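Local coordinates for putative nucleolar GTP-binding protein 1 (Plasmodium falciparum, PDB 2QU8) that binds guanine nucleotide and is probably a GTPase of the nucleolar NOG1 family, its exact function not established, at residues A[39-45]-A[113-117]. Numbering follows the deposited sequence.
Sequences NVGKSSF and LFIID. With GDP (guanosine-5'-diphosphate), chain B.
Val40 and Asp117 bring the two backbones closest, their CA atoms 4.9 Å apart, where the loop of 39-45 passes over the C-terminal end of strand 113-117 and Gly41 takes the N-cap position just before the helix. Val40 sets its methyls on neighbouring inward-facing residues, CG1 3.7 Å from Asp117 CB and CG2 against Ile115 CG2 and 3.6 Å from Ile115 O. Beyond it, Ile115 extends CD1 beneath the first helical turn, near Gly41 O and Phe45 CB. Phe45 reaches the sheet because its CG stands anti to the backbone N (chi1 -170°); Leu113 CD2 sits over one ring face, 3.7 Å from the centroid, in a CH-pi contact. No hydrogen bond joins the segments directly: Asp117 OD1 bonds Ser119 OG, while OD2 takes Cys122 N and a salt bridge from Lys151, which also bonds Asn39 O. Much of the loop's polar bonding goes to GDP: O2B accepts hydrogen bonds from Lys42 N (3.0 Å) and Lys42 NZ (2.6 Å), the lysine curling back through bends at chi3 and chi4, and Ser43 N gives O3B a nearly straight one (2.7 Å, 166°). This matches the P-loop (Walker A) arrangement: a largely apolar underside seats the loop on the central sheet, while its amides and lysine would be expected to offset the phosphate charge.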
loop_
_atom_site.group_PDB
_atom_site.type_symbol
_atom_site.label_atom_id
_atom_site.label_comp_id
_atom_site.label_asym_id
_atom_site.label_seq_id
_atom_site.Cartn_x
_atom_site.Cartn_y
_atom_site.Cartn_z
ATOM N N ASN A 39 12.866 5.792 -1.349
ATOM C CA ASN A 39 13.075 6.984 -0.514
ATOM C C ASN A 39 11.843 7.861 -0.284
ATOM O O ASN A 39 11.962 9.043 0.043
ATOM C CB ASN A 39 14.287 7.797 -0.991
ATOM C CG ASN A 39 15.566 6.977 -0.956
ATOM O OD1 ASN A 39 16.125 6.642 -1.995
ATOM N ND2 ASN A 39 16.002 6.610 0.239
ATOM N N VAL A 40 10.668 7.261 -0.419
ATOM C CA VAL A 40 9.410 7.996 -0.173
ATOM C C VAL A 40 8.938 7.911 1.267
ATOM O O VAL A 40 8.031 8.642 1.652
ATOM C CB VAL A 40 8.259 7.576 -1.128
ATOM C CG1 VAL A 40 8.646 7.849 -2.561
ATOM C CG2 VAL A 40 7.850 6.104 -0.903
ATOM N N GLY A 41 9.553 7.021 2.047
ATOM C CA GLY A 41 9.228 6.849 3.476
ATOM C C GLY A 41 8.525 5.553 3.850
ATOM O O GLY A 41 7.871 5.480 4.895
ATOM N N LYS A 42 8.653 4.527 3.009
ATOM C CA LYS A 42 8.006 3.236 3.272
ATOM C C LYS A 42 8.562 2.539 4.518
ATOM O O LYS A 42 7.793 2.163 5.407
ATOM C CB LYS A 42 8.092 2.298 2.066
ATOM C CG LYS A 42 7.462 2.805 0.776
ATOM C CD LYS A 42 7.590 1.756 -0.349
ATOM C CE LYS A 42 9.051 1.376 -0.632
ATOM N NZ LYS A 42 9.871 2.548 -1.081
ATOM N N SER A 43 9.884 2.361 4.590
ATOM C CA SER A 43 10.482 1.707 5.761
ATOM C C SER A 43 10.250 2.519 7.031
ATOM O O SER A 43 10.037 1.947 8.104
ATOM C CB SER A 43 11.983 1.415 5.574
ATOM O OG SER A 43 12.746 2.610 5.531
ATOM N N SER A 44 10.285 3.844 6.903
ATOM C CA SER A 44 9.986 4.728 8.026
ATOM C C SER A 44 8.565 4.486 8.543
ATOM O O SER A 44 8.346 4.364 9.745
ATOM C CB SER A 44 10.144 6.197 7.615
ATOM O OG SER A 44 11.499 6.511 7.368
ATOM N N PHE A 45 7.609 4.408 7.623
ATOM C CA PHE A 45 6.209 4.214 7.988
ATOM C C PHE A 45 6.032 2.894 8.723
ATOM O O PHE A 45 5.393 2.828 9.784
ATOM C CB PHE A 45 5.316 4.237 6.740
ATOM C CG PHE A 45 3.856 4.285 7.060
ATOM C CD1 PHE A 45 3.166 5.496 7.007
ATOM C CD2 PHE A 45 3.182 3.141 7.448
ATOM C CE1 PHE A 45 1.794 5.555 7.322
ATOM C CE2 PHE A 45 1.823 3.180 7.770
ATOM C CZ PHE A 45 1.128 4.402 7.701
ATOM N N LEU A 113 -0.804 0.226 0.678
ATOM C CA LEU A 113 -0.491 1.615 0.960
ATOM C C LEU A 113 0.611 2.038 -0.007
ATOM O O LEU A 113 1.771 1.664 0.169
ATOM C CB LEU A 113 -0.069 1.825 2.421
ATOM C CG LEU A 113 0.366 3.236 2.859
ATOM C CD1 LEU A 113 -0.640 4.329 2.479
ATOM C CD2 LEU A 113 0.623 3.261 4.355
ATOM N N PHE A 114 0.221 2.788 -1.036
ATOM C CA PHE A 114 1.150 3.347 -2.014
ATOM C C PHE A 114 1.491 4.768 -1.605
ATOM O O PHE A 114 0.630 5.659 -1.597
ATOM C CB PHE A 114 0.593 3.311 -3.455
ATOM C CG PHE A 114 1.611 3.700 -4.505
ATOM C CD1 PHE A 114 2.388 2.730 -5.137
ATOM C CD2 PHE A 114 1.818 5.037 -4.835
ATOM C CE1 PHE A 114 3.343 3.089 -6.095
ATOM C CE2 PHE A 114 2.772 5.406 -5.787
ATOM C CZ PHE A 114 3.530 4.430 -6.418
ATOM N N ILE A 115 2.760 4.972 -1.271
ATOM C CA ILE A 115 3.215 6.247 -0.763
ATOM C C ILE A 115 3.860 7.085 -1.862
ATOM O O ILE A 115 4.750 6.614 -2.581
ATOM C CB ILE A 115 4.180 6.083 0.434
ATOM C CG1 ILE A 115 3.492 5.286 1.561
ATOM C CG2 ILE A 115 4.673 7.460 0.914
ATOM C CD1 ILE A 115 4.324 5.079 2.822
ATOM N N ILE A 116 3.370 8.318 -1.983
ATOM C CA ILE A 116 3.945 9.343 -2.833
ATOM C C ILE A 116 4.584 10.396 -1.933
ATOM O O ILE A 116 3.928 10.965 -1.053
ATOM C CB ILE A 116 2.871 10.014 -3.751
ATOM C CG1 ILE A 116 2.263 8.993 -4.726
ATOM C CG2 ILE A 116 3.458 11.222 -4.514
ATOM C CD1 ILE A 116 1.052 9.502 -5.514
ATOM N N ASP A 117 5.875 10.622 -2.148
ATOM C CA ASP A 117 6.607 11.731 -1.542
ATOM C C ASP A 117 6.319 13.023 -2.331
ATOM O O ASP A 117 6.921 13.273 -3.382
ATOM C CB ASP A 117 8.108 11.389 -1.526
ATOM C CG ASP A 117 8.986 12.542 -1.064
ATOM O OD1 ASP A 117 8.467 13.545 -0.527
ATOM O OD2 ASP A 117 10.216 12.438 -1.242
HETATM P PB GDP B . 11.917 4.113 1.749
HETATM O O1B GDP B . 13.172 3.850 0.932
HETATM O O2B GDP B . 10.735 4.126 0.820
HETATM O O3B GDP B . 11.790 2.973 2.710
HETATM O O3A GDP B . 12.026 5.527 2.495
HETATM P PA GDP B . 12.769 5.769 3.914
HETATM O O1A GDP B . 14.080 5.004 3.957
HETATM O O2A GDP B . 11.882 5.378 5.056
HETATM O "O5'" GDP B . 13.013 7.346 3.838
HETATM C "C5'" GDP B . 13.953 7.881 2.894
HETATM C "C4'" GDP B . 14.514 9.205 3.396
HETATM O "O4'" GDP B . 13.430 10.109 3.651
HETATM C "C3'" GDP B . 15.242 9.048 4.724
HETATM O "O3'" GDP B . 16.350 9.948 4.756
HETATM C "C2'" GDP B . 14.206 9.466 5.743
HETATM O "O2'" GDP B . 14.797 9.897 6.969
HETATM C "C1'" GDP B . 13.477 10.571 5.003
HETATM N N9 GDP B . 12.078 10.784 5.420
HETATM C C8 GDP B . 11.200 9.820 5.765
HETATM N N7 GDP B . 9.994 10.361 6.067
HETATM C C5 GDP B . 10.097 11.696 5.911
HETATM C C6 GDP B . 9.190 12.858 6.058
HETATM O O6 GDP B . 8.004 12.685 6.423
HETATM N N1 GDP B . 9.682 14.085 5.805
HETATM C C2 GDP B . 10.958 14.288 5.412
HETATM N N2 GDP B . 11.377 15.556 5.168
HETATM N N3 GDP B . 11.837 13.261 5.248
HETATM C C4 GDP B . 11.472 11.969 5.475
#